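PDB 3PNR: PbICP-C from Plasmodium berghei, which probably inhibits papain-like cysteine peptidases through a chagasin-like inhibitor domain. Local coordinates for residues S101-K106 against M149-K154; W69-I74 against Y161-S166; I45-S50 against K180-T185; N85-L90 against S166-F171. All blocks are in the same frame, centred on the assembly; numbering follows the deposited sequence.

Contact 1. Residues S101-K106 against M149-K154; sequences SVTQPK and MRSVIK. With CD (cadmium ion), chain G.
S101 pairs with K154, and V102 with I153, in an antiparallel ladder whose two segments run 167° apart; the register then slips by one residue before K106 and R150 resume hydrogen bonding in both directions. The slip illustrates how side chains can bridge a break in a sheet. At T103 the backbone N still reaches V152 O (3.2 Å), but the carbonyl no longer answers V152 N. The hydroxyl does so instead: with chi1 at 52°, OG1 sits between the residue's own backbone N and carbonyl carbon and accepts from V152 N at 2.9 Å. The displaced T103 O turns to the S151 hydroxyl, although the modelled length of that bond is doubtful; S151 OG is also bonded to Y165 OH of the facing sheet. On the face directed at that sheet, V102 and I153 lie side by side and meet through their CG1 atoms (3.4 Å), both packing on I163 and Y165. Beyond the break, P105 CB faces M149 CB at 4.4 Å. M149 SD binds cadmium at 2.7 Å, alongside two waters and an acidic side chain of another protein chain. A soft thioether suits a soft metal such as cadmium, and through this bond the end of the strand is joined to the other protein chain.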
# COMPACT_ATOMS: atom_id res chain seq x y z
N SER B 101 9.45 9.11 -29.91
CA SER B 101 8.29 8.52 -29.27
C SER B 101 8.66 7.80 -27.96
O SER B 101 9.57 6.96 -27.93
CB SER B 101 7.55 7.57 -30.22
OG SER B 101 8.21 6.32 -30.29
N VAL B 102 7.95 8.15 -26.89
CA VAL B 102 8.17 7.52 -25.59
C VAL B 102 6.85 7.15 -24.88
O VAL B 102 5.89 7.92 -24.88
CB VAL B 102 9.05 8.38 -24.66
CG1 VAL B 102 9.70 7.51 -23.59
CG2 VAL B 102 10.12 9.12 -25.46
N THR B 103 6.82 5.97 -24.29
CA THR B 103 5.60 5.43 -23.70
C THR B 103 5.53 5.63 -22.19
O THR B 103 6.55 5.65 -21.51
CB THR B 103 5.48 3.94 -24.00
OG1 THR B 103 6.69 3.29 -23.60
CG2 THR B 103 5.26 3.72 -25.49
N GLN B 104 4.31 5.77 -21.67
CA GLN B 104 4.08 5.80 -20.23
C GLN B 104 4.52 4.47 -19.62
O GLN B 104 4.29 3.42 -20.21
CB GLN B 104 2.60 6.04 -19.91
CG GLN B 104 2.14 7.48 -20.11
CD GLN B 104 2.72 8.43 -19.07
OE1 GLN B 104 3.24 8.01 -18.04
NE2 GLN B 104 2.64 9.72 -19.35
N PRO B 105 5.17 4.52 -18.44
CA PRO B 105 5.60 3.24 -17.85
C PRO B 105 4.41 2.31 -17.63
O PRO B 105 3.33 2.76 -17.26
CB PRO B 105 6.24 3.66 -16.52
CG PRO B 105 6.64 5.09 -16.73
CD PRO B 105 5.57 5.68 -17.62
N LYS B 106 4.61 1.02 -17.89
CA LYS B 106 3.59 0.01 -17.64
C LYS B 106 4.18 -1.22 -16.95
O LYS B 106 5.40 -1.38 -16.89
CB LYS B 106 2.84 -0.36 -18.93
CG LYS B 106 1.81 0.69 -19.33
CD LYS B 106 1.00 0.29 -20.55
CE LYS B 106 -0.02 1.37 -20.91
NZ LYS B 106 -0.71 1.12 -22.22
N MET B 149 8.59 -1.65 -13.53
CA MET B 149 7.80 -1.02 -14.59
C MET B 149 8.70 -0.59 -15.76
O MET B 149 9.86 -0.23 -15.56
CB MET B 149 6.96 0.15 -14.04
CG MET B 149 5.60 -0.30 -13.49
SD MET B 149 4.40 1.03 -13.30
CE MET B 149 2.92 0.20 -13.87
N ARG B 150 8.16 -0.63 -16.98
CA ARG B 150 8.99 -0.41 -18.17
C ARG B 150 8.51 0.70 -19.10
O ARG B 150 7.33 0.77 -19.45
CB ARG B 150 9.11 -1.71 -18.97
CG ARG B 150 9.97 -1.59 -20.23
CD ARG B 150 10.11 -2.92 -20.94
NE ARG B 150 10.94 -3.88 -20.21
CZ ARG B 150 12.21 -4.13 -20.49
NH1 ARG B 150 12.80 -3.49 -21.49
NH2 ARG B 150 12.89 -5.01 -19.78
N SER B 151 9.44 1.58 -19.50
CA SER B 151 9.15 2.58 -20.54
C SER B 151 9.99 2.36 -21.81
O SER B 151 11.11 1.84 -21.76
CB SER B 151 9.33 4.01 -20.02
OG SER B 151 8.85 4.97 -20.96
N VAL B 152 9.43 2.78 -22.95
CA VAL B 152 10.04 2.54 -24.26
C VAL B 152 10.43 3.83 -24.98
O VAL B 152 9.59 4.71 -25.19
CB VAL B 152 9.08 1.74 -25.16
CG1 VAL B 152 9.71 1.50 -26.52
CG2 VAL B 152 8.70 0.44 -24.48
N ILE B 153 11.70 3.94 -25.35
CA ILE B 153 12.19 5.12 -26.07
C ILE B 153 12.67 4.80 -27.49
O ILE B 153 13.50 3.91 -27.68
CB ILE B 153 13.32 5.83 -25.30
CG1 ILE B 153 12.83 6.29 -23.92
CG2 ILE B 153 13.85 7.02 -26.10
CD1 ILE B 153 13.93 6.81 -23.01
N LYS B 154 12.15 5.53 -28.47
CA LYS B 154 12.52 5.32 -29.87
C LYS B 154 12.74 6.63 -30.62
O LYS B 154 11.84 7.47 -30.71
CB LYS B 154 11.47 4.46 -30.59
CG LYS B 154 11.68 4.33 -32.08
CD LYS B 154 10.60 3.44 -32.69
CE LYS B 154 10.42 3.71 -34.17
NZ LYS B 154 9.25 2.96 -34.72
CD CD G . 3.31 0.36 -10.94
O HOH W 1 1.68 -1.62 -11.44
O HOH W 2 4.91 2.37 -10.47

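Contact 2. Residues W69-I74 against Y161-S166; sequences WVLLGI and YYIVYS
L71 meets Y165 in a non-hydrogen-bonded antiparallel pair, and its side chain can be followed outward atom by atom. CB lies beside the tyrosine ring, 4.0 Å from Y165 CE1. With CG anti to the backbone N (chi1 163°) and chi2 near 74°, the CD1 branch is brought back over the partner strand. There it touches three residues in a row: V164 O at 3.5 Å, I163 CG2 at 3.8 Å and Y165 CE1. The isoleucine methyl is shared, because I74 lies side by side with I163 and brings its CD1 to the same CG2 at 3.6 Å. I74, I163 and Y165 pack on V102 of the other sheet, and L71 on P105, while Y165 OH is bonded to S151 there.

Between L71 and I74 the ladder contains a classic beta bulge, in which L72 and G73 together stand opposite V164: L72 N donates to V164 O, and V164 N donates to G73 O. The bulge shifts the register by one residue, in a sheet whose strand order is consistent with the immunoglobulin-like sandwich of chagasin-type inhibitors.

On the other face, L72 extends its CD1 along the strand to S166 CB (3.6 Å), whose hydroxyl is bonded to T179. Back on the side of L71, W69 leans its six-membered ring obliquely against the S166 backbone, with CE3 3.6 Å from S166 C. Its NE1 donates to E60 O in the facing sheet, a bond that helps to set the turn of the indole, which also meets the Y167 ring.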
# COMPACT_ATOMS: atom_id res chain seq x y z
N TRP B 69 5.45 5.39 -11.06
CA TRP B 69 6.27 6.03 -12.08
C TRP B 69 5.40 6.64 -13.18
O TRP B 69 4.58 5.94 -13.78
CB TRP B 69 7.21 5.00 -12.71
CG TRP B 69 8.35 4.60 -11.85
CD1 TRP B 69 8.45 3.46 -11.12
CD2 TRP B 69 9.56 5.34 -11.62
NE1 TRP B 69 9.65 3.43 -10.45
CE2 TRP B 69 10.35 4.57 -10.74
CE3 TRP B 69 10.05 6.57 -12.07
CZ2 TRP B 69 11.61 5.00 -10.31
CZ3 TRP B 69 11.29 7.00 -11.64
CH2 TRP B 69 12.06 6.21 -10.77
N VAL B 70 5.60 7.93 -13.44
CA VAL B 70 4.87 8.64 -14.49
C VAL B 70 5.82 9.31 -15.48
O VAL B 70 6.76 9.99 -15.08
CB VAL B 70 3.95 9.70 -13.88
CG1 VAL B 70 3.03 10.30 -14.94
CG2 VAL B 70 3.14 9.10 -12.77
N LEU B 71 5.59 9.10 -16.77
CA LEU B 71 6.33 9.86 -17.79
C LEU B 71 5.76 11.26 -17.85
O LEU B 71 4.59 11.44 -18.18
CB LEU B 71 6.25 9.20 -19.16
CG LEU B 71 6.64 10.13 -20.32
CD1 LEU B 71 8.15 10.35 -20.38
CD2 LEU B 71 6.11 9.59 -21.64
N LEU B 72 6.58 12.25 -17.52
CA LEU B 72 6.09 13.60 -17.31
C LEU B 72 6.32 14.55 -18.48
O LEU B 72 5.61 15.54 -18.62
CB LEU B 72 6.69 14.19 -16.03
CG LEU B 72 6.14 13.64 -14.71
CD1 LEU B 72 6.94 14.21 -13.55
CD2 LEU B 72 4.65 13.95 -14.57
N GLY B 73 7.31 14.26 -19.32
CA GLY B 73 7.57 15.14 -20.44
C GLY B 73 8.80 14.87 -21.29
O GLY B 73 9.76 14.24 -20.84
N ILE B 74 8.74 15.36 -22.53
CA ILE B 74 9.88 15.41 -23.43
C ILE B 74 10.16 16.89 -23.72
O ILE B 74 9.25 17.61 -24.14
CB ILE B 74 9.58 14.69 -24.75
CG1 ILE B 74 8.92 13.33 -24.49
CG2 ILE B 74 10.86 14.50 -25.56
CD1 ILE B 74 9.91 12.23 -24.15
N TYR B 161 17.24 15.31 -26.57
CA TYR B 161 15.93 15.22 -25.93
C TYR B 161 16.02 15.01 -24.42
O TYR B 161 16.76 14.14 -23.95
CB TYR B 161 15.11 14.11 -26.57
CG TYR B 161 15.02 14.19 -28.08
CD1 TYR B 161 14.06 14.98 -28.70
CD2 TYR B 161 15.90 13.48 -28.89
CE1 TYR B 161 13.98 15.06 -30.08
CE2 TYR B 161 15.82 13.55 -30.27
CZ TYR B 161 14.86 14.35 -30.86
OH TYR B 161 14.78 14.43 -32.23
N TYR B 162 15.28 15.82 -23.67
CA TYR B 162 15.14 15.64 -22.23
C TYR B 162 13.85 14.88 -21.93
O TYR B 162 12.75 15.43 -22.05
CB TYR B 162 15.11 17.00 -21.51
CG TYR B 162 16.45 17.68 -21.43
CD1 TYR B 162 17.41 17.24 -20.53
CD2 TYR B 162 16.76 18.75 -22.25
CE1 TYR B 162 18.64 17.86 -20.45
CE2 TYR B 162 17.98 19.37 -22.18
CZ TYR B 162 18.92 18.92 -21.27
OH TYR B 162 20.15 19.54 -21.20
N ILE B 163 14.00 13.62 -21.54
CA ILE B 163 12.87 12.78 -21.17
C ILE B 163 12.74 12.72 -19.65
O ILE B 163 13.70 12.35 -18.95
CB ILE B 163 13.04 11.35 -21.71
CG1 ILE B 163 13.43 11.40 -23.19
CG2 ILE B 163 11.76 10.55 -21.50
CD1 ILE B 163 13.38 10.07 -23.88
N VAL B 164 11.57 13.08 -19.13
CA VAL B 164 11.40 13.18 -17.68
C VAL B 164 10.47 12.12 -17.07
O VAL B 164 9.32 11.98 -17.46
CB VAL B 164 10.95 14.58 -17.26
CG1 VAL B 164 10.86 14.67 -15.75
CG2 VAL B 164 11.92 15.62 -17.80
N TYR B 165 11.01 11.37 -16.12
CA TYR B 165 10.22 10.40 -15.37
C TYR B 165 10.23 10.79 -13.91
O TYR B 165 11.20 11.38 -13.42
CB TYR B 165 10.83 9.01 -15.48
CG TYR B 165 10.86 8.44 -16.87
CD1 TYR B 165 9.73 7.86 -17.42
CD2 TYR B 165 12.03 8.46 -17.63
CE1 TYR B 165 9.75 7.31 -18.69
CE2 TYR B 165 12.06 7.91 -18.90
CZ TYR B 165 10.92 7.34 -19.43
OH TYR B 165 10.94 6.80 -20.69
N SER B 166 9.17 10.46 -13.19
CA SER B 166 9.21 10.63 -11.75
C SER B 166 8.39 9.59 -11.02
O SER B 166 7.34 9.16 -11.49
CB SER B 166 8.77 12.04 -11.35
OG SER B 166 9.39 12.42 -10.14

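Contact 3. Residues I45-S50 against K180-T185; sequences ITQSLS and KIIYVT
The ring of Y183 has T46 at its edge: T46 CG2 lies near the ring plane, 3.8 Å from Y183 CD2, and the two side chains cross at an angle. CG of the tyrosine is anti to the backbone N (chi1 -175°), and the ring leads away from the neighbouring strand toward Y162, whose ring it meets with planes about 40° apart. Further along, T185 OG1 lies 3.4 Å from S48 CA; T46, S48, Y183 and T185 share this face.

The backbones are parallel, their axes 27° apart, and they show the staggered bonding expected of such a pair. I45 uses its N toward I181 O and its O toward Y183 N, thereby straddling I182; Q47 likewise straddles V184, taking Y183 O at 2.8 Å and giving its own O to T185 N. L49 N to T185 O (2.9 Å) continues the series. A parallel pairing between an early strand and the last strand is familiar from variable-type immunoglobulin domains, and it fits the immunoglobulin-like sandwich of the chagasin family.

The opposite face is more apolar at one end. I45 and I182 lie side by side and point the same way. Both side-chain torsions of I182 are near -45°, which folds its CD1 back to I45 CG2, 3.3 Å away. Q47 CB passes V184 CG2 at 4.3 Å before the amide turns away. Across the sandwich, I45 packs on L31 and L33 of strand 29-33, and Q47 lies against K29.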
# COMPACT_ATOMS: atom_id res chain seq x y z
N ILE B 45 20.77 11.58 -16.51
CA ILE B 45 21.58 10.49 -17.01
C ILE B 45 21.56 10.47 -18.53
O ILE B 45 20.50 10.29 -19.15
CB ILE B 45 21.13 9.14 -16.43
CG1 ILE B 45 21.78 7.99 -17.19
CG2 ILE B 45 19.62 9.02 -16.48
CD1 ILE B 45 21.46 6.62 -16.61
N THR B 46 22.73 10.68 -19.13
CA THR B 46 22.86 10.82 -20.57
C THR B 46 22.91 9.47 -21.29
O THR B 46 23.45 8.49 -20.77
CB THR B 46 24.10 11.65 -20.94
OG1 THR B 46 25.29 10.96 -20.52
CG2 THR B 46 24.04 13.01 -20.25
N GLN B 47 22.35 9.43 -22.49
CA GLN B 47 22.34 8.23 -23.31
C GLN B 47 22.45 8.55 -24.80
O GLN B 47 21.62 9.27 -25.35
CB GLN B 47 21.08 7.41 -23.04
CG GLN B 47 21.18 6.56 -21.79
CD GLN B 47 22.29 5.54 -21.88
OE1 GLN B 47 22.50 4.92 -22.93
NE2 GLN B 47 23.01 5.35 -20.78
N SER B 48 23.48 8.00 -25.43
CA SER B 48 23.69 8.16 -26.87
C SER B 48 22.95 7.08 -27.64
O SER B 48 22.96 5.91 -27.26
CB SER B 48 25.19 8.11 -27.19
OG SER B 48 25.82 7.03 -26.52
N LEU B 49 22.29 7.47 -28.73
CA LEU B 49 21.50 6.53 -29.51
C LEU B 49 21.52 6.76 -31.02
O LEU B 49 21.37 7.88 -31.50
CB LEU B 49 20.05 6.52 -29.03
CG LEU B 49 19.73 5.58 -27.87
CD1 LEU B 49 18.27 5.16 -27.94
CD2 LEU B 49 20.64 4.36 -27.91
N SER B 50 21.68 5.67 -31.75
CA SER B 50 21.55 5.69 -33.20
C SER B 50 20.07 5.75 -33.53
O SER B 50 19.27 5.07 -32.90
CB SER B 50 22.16 4.42 -33.79
OG SER B 50 23.26 3.97 -33.03
N LYS B 180 13.75 11.31 -12.58
CA LYS B 180 14.80 10.87 -13.50
C LYS B 180 14.70 11.57 -14.85
O LYS B 180 13.75 11.35 -15.61
CB LYS B 180 14.75 9.36 -13.73
CG LYS B 180 14.75 8.51 -12.46
CD LYS B 180 15.91 8.83 -11.52
CE LYS B 180 16.08 7.72 -10.48
NZ LYS B 180 16.48 8.25 -9.15
N ILE B 181 15.68 12.42 -15.14
CA ILE B 181 15.83 13.01 -16.47
C ILE B 181 16.80 12.19 -17.31
O ILE B 181 17.96 12.01 -16.93
CB ILE B 181 16.38 14.43 -16.39
CG1 ILE B 181 15.56 15.26 -15.42
CG2 ILE B 181 16.44 15.04 -17.80
CD1 ILE B 181 16.37 16.29 -14.67
N ILE B 182 16.33 11.69 -18.44
CA ILE B 182 17.21 11.04 -19.40
C ILE B 182 17.56 12.05 -20.48
O ILE B 182 16.68 12.61 -21.13
CB ILE B 182 16.53 9.85 -20.09
CG1 ILE B 182 15.79 8.99 -19.05
CG2 ILE B 182 17.55 9.03 -20.85
CD1 ILE B 182 16.60 8.77 -17.80
N TYR B 183 18.86 12.30 -20.64
CA TYR B 183 19.33 13.18 -21.70
C TYR B 183 19.79 12.34 -22.89
O TYR B 183 20.93 11.86 -22.93
CB TYR B 183 20.45 14.09 -21.21
CG TYR B 183 20.87 15.09 -22.25
CD1 TYR B 183 19.98 16.05 -22.72
CD2 TYR B 183 22.16 15.08 -22.77
CE1 TYR B 183 20.35 16.97 -23.68
CE2 TYR B 183 22.55 15.99 -23.73
CZ TYR B 183 21.64 16.94 -24.18
OH TYR B 183 22.02 17.85 -25.14
N VAL B 184 18.90 12.17 -23.85
CA VAL B 184 19.13 11.29 -24.99
C VAL B 184 19.55 12.06 -26.24
O VAL B 184 18.96 13.09 -26.59
CB VAL B 184 17.87 10.47 -25.32
CG1 VAL B 184 18.06 9.70 -26.62
CG2 VAL B 184 17.54 9.52 -24.17
N THR B 185 20.59 11.56 -26.91
CA THR B 185 21.04 12.15 -28.17
C THR B 185 20.76 11.19 -29.32
O THR B 185 21.31 10.09 -29.37
CB THR B 185 22.55 12.47 -28.13
OG1 THR B 185 23.30 11.26 -28.19
CG2 THR B 185 22.91 13.23 -26.86

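Contact 4. Residues N85-L90 against S166-F171; sequences NFPTKL and SYYRPF
F86 and Y168 form a T-shaped (edge-to-face) pair, with ring centroids 4.9 Å apart and planes at 62°. The phenylalanine presents its CD2 edge over the centre of the tyrosine face, 3.7 Å from Y168 CG, while F86 CB also lies over that face, 4.0 Å from the ring centroid. At the rim of the same tyrosine, OH donates to P87 O at 2.8 Å, on a lone pair in the carbonyl plane, with P87 CD close beside the hydroxyl. Face and phenol end are thus engaged by consecutive residues, an example of how one tyrosine can fasten an irregular loop to a strand end. Also in direct contact, T88 O rests 3.6 Å from P170 CB, and F86 CE2 comes within 3.6 Å of S166 OG, whose own hydrogen-bond partner is T179 OG1. The strand end leads into the loop between the last two strands, where the R169-P170-F171 sequence resembles the RPW/F motif by which chagasin-type inhibitors approach their peptidases. A second shell packs behind the rings: L72 and I81 against F86, V70 and A177 against Y168. Outside the two segments, R169 and F171 both reach another protein chain, F171 meeting an aromatic ring there edge-to-face.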
# COMPACT_ATOMS: atom_id res chain seq x y z
N ASN B 85 4.01 20.94 -9.10
CA ASN B 85 3.20 21.07 -10.31
C ASN B 85 2.91 19.76 -11.04
O ASN B 85 2.36 19.78 -12.15
CB ASN B 85 3.86 22.04 -11.29
CG ASN B 85 3.84 23.46 -10.79
OD1 ASN B 85 2.90 23.88 -10.10
ND2 ASN B 85 4.87 24.23 -11.14
N PHE B 86 3.29 18.64 -10.44
CA PHE B 86 2.96 17.34 -11.02
C PHE B 86 1.46 17.11 -11.00
O PHE B 86 0.75 17.65 -10.15
CB PHE B 86 3.64 16.19 -10.27
CG PHE B 86 5.14 16.20 -10.35
CD1 PHE B 86 5.81 17.07 -11.20
CD2 PHE B 86 5.89 15.31 -9.59
CE1 PHE B 86 7.19 17.07 -11.27
CE2 PHE B 86 7.27 15.29 -9.66
CZ PHE B 86 7.92 16.18 -10.51
N PRO B 87 0.97 16.29 -11.94
CA PRO B 87 -0.44 15.89 -12.06
C PRO B 87 -0.94 15.14 -10.81
O PRO B 87 -0.31 14.18 -10.37
CB PRO B 87 -0.44 14.93 -13.26
CG PRO B 87 0.87 15.13 -13.95
CD PRO B 87 1.83 15.61 -12.93
N THR B 88 -2.07 15.57 -10.27
CA THR B 88 -2.70 14.87 -9.15
C THR B 88 -3.54 13.71 -9.67
O THR B 88 -4.04 12.89 -8.90
CB THR B 88 -3.59 15.80 -8.32
OG1 THR B 88 -4.55 16.44 -9.17
CG2 THR B 88 -2.76 16.86 -7.62
N LYS B 89 -3.70 13.66 -10.99
CA LYS B 89 -4.55 12.67 -11.63
C LYS B 89 -3.79 11.78 -12.61
O LYS B 89 -2.60 11.97 -12.87
CB LYS B 89 -5.73 13.35 -12.34
CG LYS B 89 -6.60 14.18 -11.40
CD LYS B 89 -7.75 14.84 -12.13
CE LYS B 89 -8.60 15.66 -11.15
NZ LYS B 89 -9.76 16.32 -11.81
N LEU B 90 -4.50 10.79 -13.15
CA LEU B 90 -3.91 9.81 -14.04
C LEU B 90 -3.40 10.45 -15.34
O LEU B 90 -4.12 11.21 -15.99
CB LEU B 90 -4.92 8.71 -14.34
CG LEU B 90 -4.42 7.30 -14.05
CD1 LEU B 90 -5.58 6.37 -13.64
CD2 LEU B 90 -3.63 6.74 -15.23
N SER B 166 9.17 10.46 -13.19
CA SER B 166 9.21 10.63 -11.75
C SER B 166 8.39 9.59 -11.02
O SER B 166 7.34 9.16 -11.49
CB SER B 166 8.77 12.04 -11.35
OG SER B 166 9.39 12.42 -10.14
N TYR B 167 8.92 9.20 -9.87
CA TYR B 167 8.28 8.29 -8.93
C TYR B 167 7.77 9.19 -7.82
O TYR B 167 8.56 9.73 -7.04
CB TYR B 167 9.33 7.33 -8.39
CG TYR B 167 8.82 6.08 -7.70
CD1 TYR B 167 7.96 5.20 -8.35
CD2 TYR B 167 9.24 5.76 -6.42
CE1 TYR B 167 7.51 4.05 -7.72
CE2 TYR B 167 8.81 4.61 -5.78
CZ TYR B 167 7.94 3.76 -6.44
OH TYR B 167 7.50 2.62 -5.81
N TYR B 168 6.46 9.38 -7.77
CA TYR B 168 5.87 10.28 -6.78
C TYR B 168 4.48 9.81 -6.35
O TYR B 168 3.93 8.87 -6.94
CB TYR B 168 5.83 11.73 -7.30
CG TYR B 168 4.78 12.01 -8.36
CD1 TYR B 168 4.98 11.63 -9.68
CD2 TYR B 168 3.59 12.64 -8.03
CE1 TYR B 168 4.02 11.87 -10.65
CE2 TYR B 168 2.61 12.88 -8.98
CZ TYR B 168 2.83 12.50 -10.30
OH TYR B 168 1.87 12.74 -11.26
N ARG B 169 3.93 10.44 -5.32
CA ARG B 169 2.55 10.21 -4.91
C ARG B 169 1.66 11.33 -5.43
O ARG B 169 1.88 12.51 -5.12
CB ARG B 169 2.44 10.13 -3.39
CG ARG B 169 3.22 9.01 -2.73
CD ARG B 169 3.01 9.05 -1.22
NE ARG B 169 3.17 7.75 -0.58
CZ ARG B 169 3.06 7.54 0.73
NH1 ARG B 169 2.79 8.55 1.55
NH2 ARG B 169 3.22 6.32 1.23
N PRO B 170 0.63 10.97 -6.22
CA PRO B 170 -0.32 11.93 -6.79
C PRO B 170 -1.06 12.72 -5.72
O PRO B 170 -1.45 13.87 -5.94
CB PRO B 170 -1.31 11.02 -7.53
CG PRO B 170 -0.53 9.78 -7.83
CD PRO B 170 0.41 9.60 -6.68
N PHE B 171 -1.24 12.10 -4.57
CA PHE B 171 -1.98 12.71 -3.48
C PHE B 171 -1.06 13.49 -2.55
O PHE B 171 -1.53 14.12 -1.60
CB PHE B 171 -2.75 11.65 -2.70
CG PHE B 171 -1.89 10.50 -2.21
CD1 PHE B 171 -1.71 9.38 -2.99
CD2 PHE B 171 -1.30 10.55 -0.95
CE1 PHE B 171 -0.93 8.32 -2.54
CE2 PHE B 171 -0.53 9.49 -0.49
CZ PHE B 171 -0.35 8.37 -1.29

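In the fold
From the N terminus, strand 41-49 opens the longest of these loops, which contact 3 closes only at the last strand, 178-186; the other three contacts lie inside it. Strand 68-75 comes next and is joined in contact 2 to strand 159-168. The loop segment 85-90 then meets the end of that same strand in contact 4, so contacts 2 and 4 cross along the chain and share S166. Contact 1, between 101-106 and 149-154, is nested within all three. Contacts 2 and 3 belong to one sheet and contact 1 to the other; contacts 1 and 2 touch across the sandwich, while contact 4 lies about 23 Å from contact 3, centre to centre.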